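Local coordinates for Pab-dependent poly(a)-specific ribonuclease subunit PAN2 (Neurospora crassa, PDB 4CZW), which shortens the poly(A) tails of mRNA as catalytic subunit of the PAN2-PAN3 deadenylation complex, this piece holding its ubiquitin-protease-like and exonuclease domains, at residues I188-C193 / T246-Y251; S324-V329 / V389-V394; T345-R350 / D359-F364. All coordinates share one frame; numbering follows the deposited sequence.

Interaction 1: residues I188-C193 / T246-Y251; sequences IKCMHC and TKCQRY. With ZN (zinc ion), chain C.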
loop_
_atom_site.group_PDB
_atom_site.type_symbol
_atom_site.label_atom_id
_atom_site.label_comp_id
_atom_site.label_asym_id
_atom_site.label_seq_id
_atom_site.Cartn_x
_atom_site.Cartn_y
_atom_site.Cartn_z
ATOM N N ILE A 188 -14.328 -35.897 8.378
ATOM C CA ILE A 188 -13.519 -37.075 8.662
ATOM C C ILE A 188 -14.404 -38.288 8.929
ATOM O O ILE A 188 -15.049 -38.383 9.973
ATOM C CB ILE A 188 -12.592 -36.840 9.867
ATOM C CG1 ILE A 188 -11.743 -35.586 9.643
ATOM C CG2 ILE A 188 -11.712 -38.055 10.106
ATOM C CD1 ILE A 188 -10.813 -35.265 10.791
ATOM N N LYS A 189 -14.432 -39.214 7.976
ATOM C CA LYS A 189 -15.278 -40.395 8.083
ATOM C C LYS A 189 -14.465 -41.664 8.315
ATOM O O LYS A 189 -13.535 -41.962 7.566
ATOM C CB LYS A 189 -16.134 -40.551 6.825
ATOM C CG LYS A 189 -16.949 -41.835 6.786
ATOM C CD LYS A 189 -17.672 -42.002 5.458
ATOM C CE LYS A 189 -18.698 -40.903 5.239
ATOM N NZ LYS A 189 -19.457 -41.093 3.972
ATOM N N CYS A 190 -14.818 -42.406 9.360
ATOM C CA CYS A 190 -14.232 -43.718 9.597
ATOM C C CYS A 190 -14.689 -44.671 8.500
ATOM O O CYS A 190 -15.881 -44.783 8.229
ATOM C CB CYS A 190 -14.626 -44.253 10.976
ATOM S SG CYS A 190 -14.091 -45.952 11.317
HETATM N N MSE A 191 -13.743 -45.354 7.866
HETATM C CA MSE A 191 -14.074 -46.231 6.748
HETATM C C MSE A 191 -14.559 -47.604 7.207
HETATM O O MSE A 191 -14.754 -48.504 6.390
HETATM C CB MSE A 191 -12.868 -46.384 5.820
HETATM C CG MSE A 191 -12.425 -45.086 5.167
HETATM SE SE MSE A 191 -11.002 -45.348 3.864
HETATM C CE MSE A 191 -11.951 -46.507 2.616
ATOM N N HIS A 192 -14.761 -47.764 8.512
ATOM C CA HIS A 192 -15.252 -49.027 9.052
ATOM C C HIS A 192 -16.703 -48.911 9.513
ATOM O O HIS A 192 -17.578 -49.613 9.007
ATOM C CB HIS A 192 -14.372 -49.497 10.212
ATOM C CG HIS A 192 -14.681 -50.886 10.679
ATOM N ND1 HIS A 192 -14.400 -52.004 9.923
ATOM C CD2 HIS A 192 -15.250 -51.339 11.821
ATOM C CE1 HIS A 192 -14.780 -53.086 10.581
ATOM N NE2 HIS A 192 -15.299 -52.708 11.735
ATOM N N CYS A 193 -16.954 -48.024 10.472
ATOM C CA CYS A 193 -18.294 -47.852 11.024
ATOM C C CYS A 193 -19.010 -46.647 10.419
ATOM O O CYS A 193 -20.099 -46.277 10.861
ATOM C CB CYS A 193 -18.233 -47.710 12.546
ATOM S SG CYS A 193 -17.360 -46.242 13.124
ATOM N N THR A 246 -13.561 -42.914 17.733
ATOM C CA THR A 246 -14.179 -42.985 19.052
ATOM C C THR A 246 -15.335 -43.980 19.104
ATOM O O THR A 246 -15.649 -44.519 20.166
ATOM C CB THR A 246 -14.692 -41.605 19.503
ATOM O OG1 THR A 246 -15.616 -41.095 18.534
ATOM C CG2 THR A 246 -13.534 -40.631 19.649
ATOM N N LYS A 247 -15.967 -44.228 17.961
ATOM C CA LYS A 247 -17.125 -45.113 17.922
ATOM C C LYS A 247 -16.722 -46.581 18.048
ATOM O O LYS A 247 -17.137 -47.261 18.986
ATOM C CB LYS A 247 -17.928 -44.901 16.636
ATOM C CG LYS A 247 -19.283 -45.593 16.649
ATOM C CD LYS A 247 -20.070 -45.325 15.377
ATOM C CE LYS A 247 -21.422 -46.023 15.416
ATOM N NZ LYS A 247 -22.183 -45.847 14.149
ATOM N N CYS A 248 -15.916 -47.068 17.109
ATOM C CA CYS A 248 -15.491 -48.466 17.137
ATOM C C CYS A 248 -14.220 -48.657 17.967
ATOM O O CYS A 248 -13.599 -49.719 17.927
ATOM C CB CYS A 248 -15.292 -49.001 15.715
ATOM S SG CYS A 248 -14.326 -47.949 14.609
ATOM N N GLN A 249 -13.845 -47.616 18.708
ATOM C CA GLN A 249 -12.817 -47.703 19.747
ATOM C C GLN A 249 -11.459 -48.226 19.281
ATOM O O GLN A 249 -10.755 -48.888 20.044
ATOM C CB GLN A 249 -13.322 -48.585 20.894
ATOM C CG GLN A 249 -14.425 -47.956 21.727
ATOM C CD GLN A 249 -13.893 -46.962 22.739
ATOM O OE1 GLN A 249 -14.056 -45.752 22.585
ATOM N NE2 GLN A 249 -13.254 -47.470 23.787
ATOM N N ARG A 250 -11.084 -47.927 18.041
ATOM C CA ARG A 250 -9.785 -48.356 17.530
ATOM C C ARG A 250 -9.319 -47.517 16.346
ATOM O O ARG A 250 -10.092 -46.754 15.765
ATOM C CB ARG A 250 -9.828 -49.833 17.133
ATOM C CG ARG A 250 -10.834 -50.160 16.045
ATOM C CD ARG A 250 -10.744 -51.624 15.647
ATOM N NE ARG A 250 -9.416 -51.969 15.148
ATOM C CZ ARG A 250 -9.047 -53.193 14.785
ATOM N NH1 ARG A 250 -9.909 -54.198 14.866
ATOM N NH2 ARG A 250 -7.817 -53.413 14.342
ATOM N N TYR A 251 -8.045 -47.668 15.996
ATOM C CA TYR A 251 -7.457 -46.934 14.881
ATOM C C TYR A 251 -7.889 -47.528 13.545
ATOM O O TYR A 251 -7.686 -48.714 13.285
ATOM C CB TYR A 251 -5.931 -46.929 14.991
ATOM C CG TYR A 251 -5.412 -46.190 16.204
ATOM C CD1 TYR A 251 -5.298 -46.827 17.433
ATOM C CD2 TYR A 251 -5.038 -44.855 16.120
ATOM C CE1 TYR A 251 -4.827 -46.155 18.545
ATOM C CE2 TYR A 251 -4.565 -44.176 17.227
ATOM C CZ TYR A 251 -4.462 -44.830 18.436
ATOM O OH TYR A 251 -3.991 -44.158 19.541
HETATM ZN ZN ZN C . -15.129 -46.142 13.393
#
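Cys190, Cys193 and Cys248 meet at a four-cysteine zinc site, built from two CxxC motifs. The fourth ligand is Cys245, just before 246-251. The site lies at the tip of the four-stranded antiparallel sheet of the USP-like domain. This placement matches the zinc-bearing fingers of ubiquitin-specific proteases. The two segments share no direct hydrogen bond, and the metal is the main link between them. Cys190 SG binds the zinc at 2.3 Å, Cys193 SG at 2.2 Å and Cys248 SG at 2.3 Å. The sulfurs stand apart like corners round the ion, with Cys193 SG 3.8 Å from Cys248 SG. In Cys190 the sulfur points away from the backbone N (chi1 174°) and reaches out from the end of strand 183-190. Cys193 and Cys248, one from each segment, both hold SG between the backbone N and the carbonyl carbon, and both sulfurs reach the zinc. Cys190 SG also accepts the backbone N-H of His192 at 3.4 Å, and more weakly that of Cys193. Lys247 runs out in an extended chain alongside Cys193. Lys247 CD lies 3.6 Å from Cys193 SG, so the closest touch is by the methylene part of the chain. The His192 ring lies obliquely beside Cys248 SG, with His192 CD2 4.5 Å away. Four thiolates round one zinc would carry net negative charge. The N-H groups pointing at Cys190 SG probably spread part of it, and the zinc ties the two loop ends together.

Interaction 2: residues S324-V329 / V389-V394; sequences SLVGTV and VVMFQV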
loop_
_atom_site.group_PDB
_atom_site.type_symbol
_atom_site.label_atom_id
_atom_site.label_comp_id
_atom_site.label_asym_id
_atom_site.label_seq_id
_atom_site.Cartn_x
_atom_site.Cartn_y
_atom_site.Cartn_z
ATOM N N SER A 324 -12.695 -12.294 -12.529
ATOM C CA SER A 324 -11.825 -11.608 -13.475
ATOM C C SER A 324 -10.391 -11.588 -12.962
ATOM O O SER A 324 -10.150 -11.401 -11.771
ATOM C CB SER A 324 -12.316 -10.181 -13.728
ATOM O OG SER A 324 -13.579 -10.184 -14.370
ATOM N N LEU A 325 -9.442 -11.795 -13.869
ATOM C CA LEU A 325 -8.031 -11.759 -13.510
ATOM C C LEU A 325 -7.559 -10.321 -13.337
ATOM O O LEU A 325 -7.575 -9.534 -14.283
ATOM C CB LEU A 325 -7.189 -12.467 -14.572
ATOM C CG LEU A 325 -5.673 -12.427 -14.371
ATOM C CD1 LEU A 325 -5.284 -13.118 -13.074
ATOM C CD2 LEU A 325 -4.963 -13.058 -15.556
ATOM N N VAL A 326 -7.144 -9.983 -12.121
ATOM C CA VAL A 326 -6.667 -8.638 -11.826
ATOM C C VAL A 326 -5.211 -8.468 -12.244
ATOM O O VAL A 326 -4.875 -7.555 -12.999
ATOM C CB VAL A 326 -6.801 -8.303 -10.329
ATOM C CG1 VAL A 326 -6.176 -6.952 -10.031
ATOM C CG2 VAL A 326 -8.263 -8.324 -9.912
ATOM N N GLY A 327 -4.350 -9.353 -11.754
ATOM C CA GLY A 327 -2.934 -9.277 -12.063
ATOM C C GLY A 327 -2.149 -10.490 -11.605
ATOM O O GLY A 327 -2.722 -11.480 -11.150
ATOM N N THR A 328 -0.827 -10.405 -11.722
ATOM C CA THR A 328 0.045 -11.520 -11.374
ATOM C C THR A 328 1.384 -11.047 -10.815
ATOM O O THR A 328 2.061 -10.217 -11.423
ATOM C CB THR A 328 0.313 -12.422 -12.596
ATOM O OG1 THR A 328 -0.928 -12.914 -13.119
ATOM C CG2 THR A 328 1.197 -13.598 -12.212
ATOM N N VAL A 329 1.759 -11.574 -9.654
ATOM C CA VAL A 329 3.100 -11.365 -9.123
ATOM C C VAL A 329 4.052 -12.333 -9.814
ATOM O O VAL A 329 3.913 -13.549 -9.686
ATOM C CB VAL A 329 3.160 -11.568 -7.599
ATOM C CG1 VAL A 329 4.602 -11.525 -7.114
ATOM C CG2 VAL A 329 2.322 -10.516 -6.892
ATOM N N VAL A 389 2.127 -15.404 -7.557
ATOM C CA VAL A 389 0.807 -15.163 -6.990
ATOM C C VAL A 389 -0.156 -14.678 -8.070
ATOM O O VAL A 389 0.155 -13.754 -8.821
ATOM C CB VAL A 389 0.857 -14.127 -5.848
ATOM C CG1 VAL A 389 -0.519 -13.965 -5.217
ATOM C CG2 VAL A 389 1.880 -14.537 -4.801
ATOM N N VAL A 390 -1.322 -15.312 -8.146
ATOM C CA VAL A 390 -2.337 -14.940 -9.125
ATOM C C VAL A 390 -3.582 -14.414 -8.416
ATOM O O VAL A 390 -4.087 -15.044 -7.488
ATOM C CB VAL A 390 -2.714 -16.133 -10.023
ATOM C CG1 VAL A 390 -3.799 -15.738 -11.006
ATOM C CG2 VAL A 390 -1.487 -16.643 -10.761
HETATM N N MSE A 391 -4.074 -13.259 -8.855
HETATM C CA MSE A 391 -5.178 -12.595 -8.170
HETATM C C MSE A 391 -6.448 -12.517 -9.012
HETATM O O MSE A 391 -6.464 -11.908 -10.081
HETATM C CB MSE A 391 -4.763 -11.184 -7.751
HETATM C CG MSE A 391 -5.764 -10.476 -6.853
HETATM SE SE MSE A 391 -5.744 -11.150 -5.023
HETATM C CE MSE A 391 -3.942 -10.603 -4.512
ATOM N N PHE A 392 -7.514 -13.137 -8.513
ATOM C CA PHE A 392 -8.830 -13.031 -9.130
ATOM C C PHE A 392 -9.797 -12.309 -8.200
ATOM O O PHE A 392 -9.663 -12.377 -6.978
ATOM C CB PHE A 392 -9.391 -14.413 -9.475
ATOM C CG PHE A 392 -8.777 -15.039 -10.693
ATOM C CD1 PHE A 392 -9.284 -14.774 -11.956
ATOM C CD2 PHE A 392 -7.707 -15.908 -10.576
ATOM C CE1 PHE A 392 -8.726 -15.355 -13.078
ATOM C CE2 PHE A 392 -7.146 -16.494 -11.696
ATOM C CZ PHE A 392 -7.655 -16.215 -12.948
ATOM N N GLN A 393 -10.768 -11.615 -8.783
ATOM C CA GLN A 393 -11.878 -11.072 -8.013
ATOM C C GLN A 393 -13.159 -11.253 -8.815
ATOM O O GLN A 393 -13.112 -11.424 -10.034
ATOM C CB GLN A 393 -11.659 -9.596 -7.669
ATOM C CG GLN A 393 -12.091 -8.622 -8.752
ATOM C CD GLN A 393 -12.362 -7.232 -8.207
ATOM O OE1 GLN A 393 -12.071 -6.940 -7.047
ATOM N NE2 GLN A 393 -12.930 -6.370 -9.041
ATOM N N VAL A 394 -14.298 -11.227 -8.130
ATOM C CA VAL A 394 -15.584 -11.398 -8.796
ATOM C C VAL A 394 -15.806 -10.283 -9.818
ATOM O O VAL A 394 -15.565 -9.109 -9.536
ATOM C CB VAL A 394 -16.747 -11.433 -7.782
ATOM C CG1 VAL A 394 -16.714 -12.733 -6.995
ATOM C CG2 VAL A 394 -16.683 -10.244 -6.839
#
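Leu325 rests a methyl on the ring of Phe392 where strands 321-334 and 385-394 run side by side, antiparallel, in the large mixed sheet of the USP-like domain. In related proteases this sheet belongs to the palm. Leu325 CD1 sits over one face of the Phe392 ring, 4.1 Å from its centroid and shifted toward the rim. The ring comes to it because Phe392 CG lies beside its own backbone N (chi1 -76°), which swings the ring across to the neighbouring strand. Phe392 CE1 then passes 3.6 Å from Leu325 CB. Leu325 CD1 also fills the hollow beside Val390, 3.7 Å from Val390 CG1, the two side chains crossing at about a right angle. The Phe392 side chain also touches Leu267 and Leu269 of strand 266-270. With an alanine in place of Phe392, Leu325 CD1 would probably lose the face it rests on, and a gap would open beside Leu267 and Leu269. The other face of the sheet carries Val329, Val389, Met391 and Gln393. Val329 and Val389 stand side by side, CB to CB at 3.9 Å. Met391 is a selenomethionine in the crystal, and its bent chain touches Val56 and Met57 of helix 51-58. Val326 CG2 lies against Gln393 CG, 4.0 Å away. Further out, Gln393 NE2 bonds Asn398 OD1, and Asn398 ND2 bonds Ser324 OG. The regular pairing slips by one residue in the middle. Val326 and Gly327 both face Met391, consistent with a classic beta bulge: Val326 N gives its hydrogen to Met391 O at 2.9 Å, while Met391 N gives its own to Gly327 O at 3.2 Å.

Interaction 3: residues T345-R350 / D359-F364; sequences TVNVGR and DRWHLF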
loop_
_atom_site.group_PDB
_atom_site.type_symbol
_atom_site.label_atom_id
_atom_site.label_comp_id
_atom_site.label_asym_id
_atom_site.label_seq_id
_atom_site.Cartn_x
_atom_site.Cartn_y
_atom_site.Cartn_z
ATOM N N THR A 345 2.441 -7.729 -13.294
ATOM C CA THR A 345 1.693 -7.492 -14.521
ATOM C C THR A 345 0.210 -7.398 -14.186
ATOM O O THR A 345 -0.428 -8.402 -13.870
ATOM C CB THR A 345 1.928 -8.600 -15.561
ATOM O OG1 THR A 345 1.594 -9.872 -14.992
ATOM C CG2 THR A 345 3.385 -8.615 -15.998
ATOM N N VAL A 346 -0.332 -6.186 -14.251
ATOM C CA VAL A 346 -1.684 -5.923 -13.774
ATOM C C VAL A 346 -2.563 -5.257 -14.833
ATOM O O VAL A 346 -2.119 -4.360 -15.548
ATOM C CB VAL A 346 -1.655 -5.023 -12.515
ATOM C CG1 VAL A 346 -3.063 -4.746 -12.011
ATOM C CG2 VAL A 346 -0.811 -5.661 -11.423
ATOM N N ASN A 347 -3.810 -5.711 -14.931
ATOM C CA ASN A 347 -4.812 -5.037 -15.746
ATOM C C ASN A 347 -5.464 -3.920 -14.935
ATOM O O ASN A 347 -6.353 -4.171 -14.122
ATOM C CB ASN A 347 -5.865 -6.031 -16.240
ATOM C CG ASN A 347 -6.728 -5.470 -17.359
ATOM O OD1 ASN A 347 -7.026 -4.276 -17.397
ATOM N ND2 ASN A 347 -7.133 -6.336 -18.280
ATOM N N VAL A 348 -5.020 -2.687 -15.163
ATOM C CA VAL A 348 -5.486 -1.547 -14.378
ATOM C C VAL A 348 -6.903 -1.117 -14.749
ATOM O O VAL A 348 -7.441 -0.170 -14.174
ATOM C CB VAL A 348 -4.548 -0.334 -14.540
ATOM C CG1 VAL A 348 -3.138 -0.693 -14.101
ATOM C CG2 VAL A 348 -4.558 0.158 -15.980
ATOM N N GLY A 349 -7.505 -1.815 -15.706
ATOM C CA GLY A 349 -8.846 -1.490 -16.155
ATOM C C GLY A 349 -9.927 -1.939 -15.192
ATOM O O GLY A 349 -11.045 -1.423 -15.222
ATOM N N ARG A 350 -9.595 -2.899 -14.333
ATOM C CA ARG A 350 -10.555 -3.437 -13.375
ATOM C C ARG A 350 -10.980 -2.379 -12.360
ATOM O O ARG A 350 -12.137 -2.339 -11.939
ATOM C CB ARG A 350 -9.968 -4.647 -12.642
ATOM C CG ARG A 350 -9.184 -5.610 -13.521
ATOM C CD ARG A 350 -10.046 -6.244 -14.598
ATOM N NE ARG A 350 -9.308 -7.264 -15.339
ATOM C CZ ARG A 350 -9.771 -7.896 -16.411
ATOM N NH1 ARG A 350 -10.977 -7.614 -16.882
ATOM N NH2 ARG A 350 -9.025 -8.811 -17.017
ATOM N N ASP A 359 -8.612 -4.244 -22.268
ATOM C CA ASP A 359 -7.228 -4.670 -22.102
ATOM C C ASP A 359 -6.312 -3.490 -21.799
ATOM O O ASP A 359 -5.879 -2.776 -22.703
ATOM C CB ASP A 359 -6.741 -5.407 -23.351
ATOM C CG ASP A 359 -7.478 -6.711 -23.580
ATOM O OD1 ASP A 359 -7.875 -7.353 -22.586
ATOM O OD2 ASP A 359 -7.661 -7.094 -24.756
ATOM N N ARG A 360 -6.025 -3.290 -20.516
ATOM C CA ARG A 360 -5.152 -2.208 -20.080
ATOM C C ARG A 360 -4.050 -2.742 -19.170
ATOM O O ARG A 360 -3.854 -2.249 -18.060
ATOM C CB ARG A 360 -5.958 -1.127 -19.359
ATOM C CG ARG A 360 -7.091 -0.542 -20.188
ATOM C CD ARG A 360 -7.812 0.564 -19.437
ATOM N NE ARG A 360 -6.893 1.615 -19.012
ATOM C CZ ARG A 360 -6.511 2.630 -19.779
ATOM N NH1 ARG A 360 -6.969 2.734 -21.020
ATOM N NH2 ARG A 360 -5.670 3.540 -19.308
ATOM N N TRP A 361 -3.333 -3.752 -19.651
ATOM C CA TRP A 361 -2.284 -4.394 -18.864
ATOM C C TRP A 361 -1.023 -3.540 -18.783
ATOM O O TRP A 361 -0.603 -2.935 -19.771
ATOM C CB TRP A 361 -1.950 -5.766 -19.452
ATOM C CG TRP A 361 -3.094 -6.729 -19.393
ATOM C CD1 TRP A 361 -4.081 -6.888 -20.323
ATOM C CD2 TRP A 361 -3.373 -7.668 -18.347
ATOM N NE1 TRP A 361 -4.956 -7.868 -19.920
ATOM C CE2 TRP A 361 -4.545 -8.362 -18.711
ATOM C CE3 TRP A 361 -2.747 -7.988 -17.138
ATOM C CZ2 TRP A 361 -5.102 -9.356 -17.909
ATOM C CZ3 TRP A 361 -3.301 -8.976 -16.345
ATOM C CH2 TRP A 361 -4.467 -9.648 -16.733
ATOM N N HIS A 362 -0.423 -3.500 -17.598
ATOM C CA HIS A 362 0.806 -2.745 -17.382
ATOM C C HIS A 362 1.848 -3.563 -16.626
ATOM O O HIS A 362 1.510 -4.380 -15.769
ATOM C CB HIS A 362 0.517 -1.452 -16.617
ATOM C CG HIS A 362 -0.166 -0.404 -17.436
ATOM N ND1 HIS A 362 -1.503 -0.468 -17.765
ATOM C CD2 HIS A 362 0.304 0.737 -17.994
ATOM C CE1 HIS A 362 -1.827 0.589 -18.489
ATOM N NE2 HIS A 362 -0.748 1.335 -18.642
ATOM N N LEU A 363 3.115 -3.334 -16.950
ATOM C CA LEU A 363 4.217 -3.979 -16.250
ATOM C C LEU A 363 4.757 -3.075 -15.147
ATOM O O LEU A 363 5.272 -1.991 -15.419
ATOM C CB LEU A 363 5.336 -4.345 -17.227
ATOM C CG LEU A 363 6.666 -4.777 -16.607
ATOM C CD1 LEU A 363 6.494 -6.026 -15.757
ATOM C CD2 LEU A 363 7.716 -4.998 -17.687
ATOM N N PHE A 364 4.633 -3.525 -13.903
ATOM C CA PHE A 364 5.136 -2.763 -12.768
ATOM C C PHE A 364 6.448 -3.341 -12.249
ATOM O O PHE A 364 6.469 -4.062 -11.251
ATOM C CB PHE A 364 4.098 -2.721 -11.643
ATOM C CG PHE A 364 2.890 -1.887 -11.963
ATOM C CD1 PHE A 364 2.878 -0.529 -11.688
ATOM C CD2 PHE A 364 1.766 -2.460 -12.535
ATOM C CE1 PHE A 364 1.769 0.242 -11.981
ATOM C CE2 PHE A 364 0.654 -1.693 -12.829
ATOM C CZ PHE A 364 0.655 -0.341 -12.551
#
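Asn347 and Trp361 face each other where strands 339-347 and 361-365 pair, antiparallel, as neighbours in the large sheet of the USP-like domain. A loop joins them, and it starts with a type I turn from Asn347 to Arg350. Asn347 CB lies over the centre of the six-membered ring of Trp361, 3.5 Å from its centroid and 7° off the ring normal. The amide continues across the same face, its plane tilted 55° from the ring. Asn347 CG is anti to the backbone N (chi1 -166°), which lets OD1 reach forward over the turn. There Asn347 OD1 accepts Gly349 N at 3.0 Å, forming an Asx turn, and takes a weak bond from Arg360 N. Asn347 ND2 goes to Gln358 O, also weakly. Val346 and His362 form a hydrogen-bonded pair, with side chains on the face away from Asn347 and Trp361; His362 N meets Val346 O at 2.8 Å. Val348 wedges between His362 and Phe364. Val348 CG2 is 3.6 Å from His362 ND1, and Val348 CG1 meets the edge of the Phe364 ring at Phe364 CZ, 4.1 Å away. Arg360 NH2 bonds Tyr38 OH, and Arg360 NE forms a salt bridge with Glu352. The Arg360 carbonyl is held from two sides: Val348 N comes to Arg360 O at 3.2 Å and His362 ND1 at 3.0 Å, from opposite faces of the carbonyl plane. His362 ND1 acts as a donor here, so it bears a hydrogen. That bond probably limits rotation of the imidazole, and the two donors together help fix the loop end at Arg360.

All three contacts lie in the USP-like domain. From the N terminus, interaction 1 comes first: strand 183-190 leads into it, and the return at 246-251 closes a loop of 52 residues at the zinc tip. It is finished before interaction 2 opens at 324-329. The chain then turns back to 345-350, which pairs with 359-364 in interaction 3. Interaction 2 closes at 389-394, so interaction 3 sits within its loop. These two touch, because strands 321-334 and 339-347 are neighbours in one sheet: Val326 O and Asn347 N lie 2.9 Å apart. Interaction 1 stands alone, its centre about 42 Å from that of interaction 2.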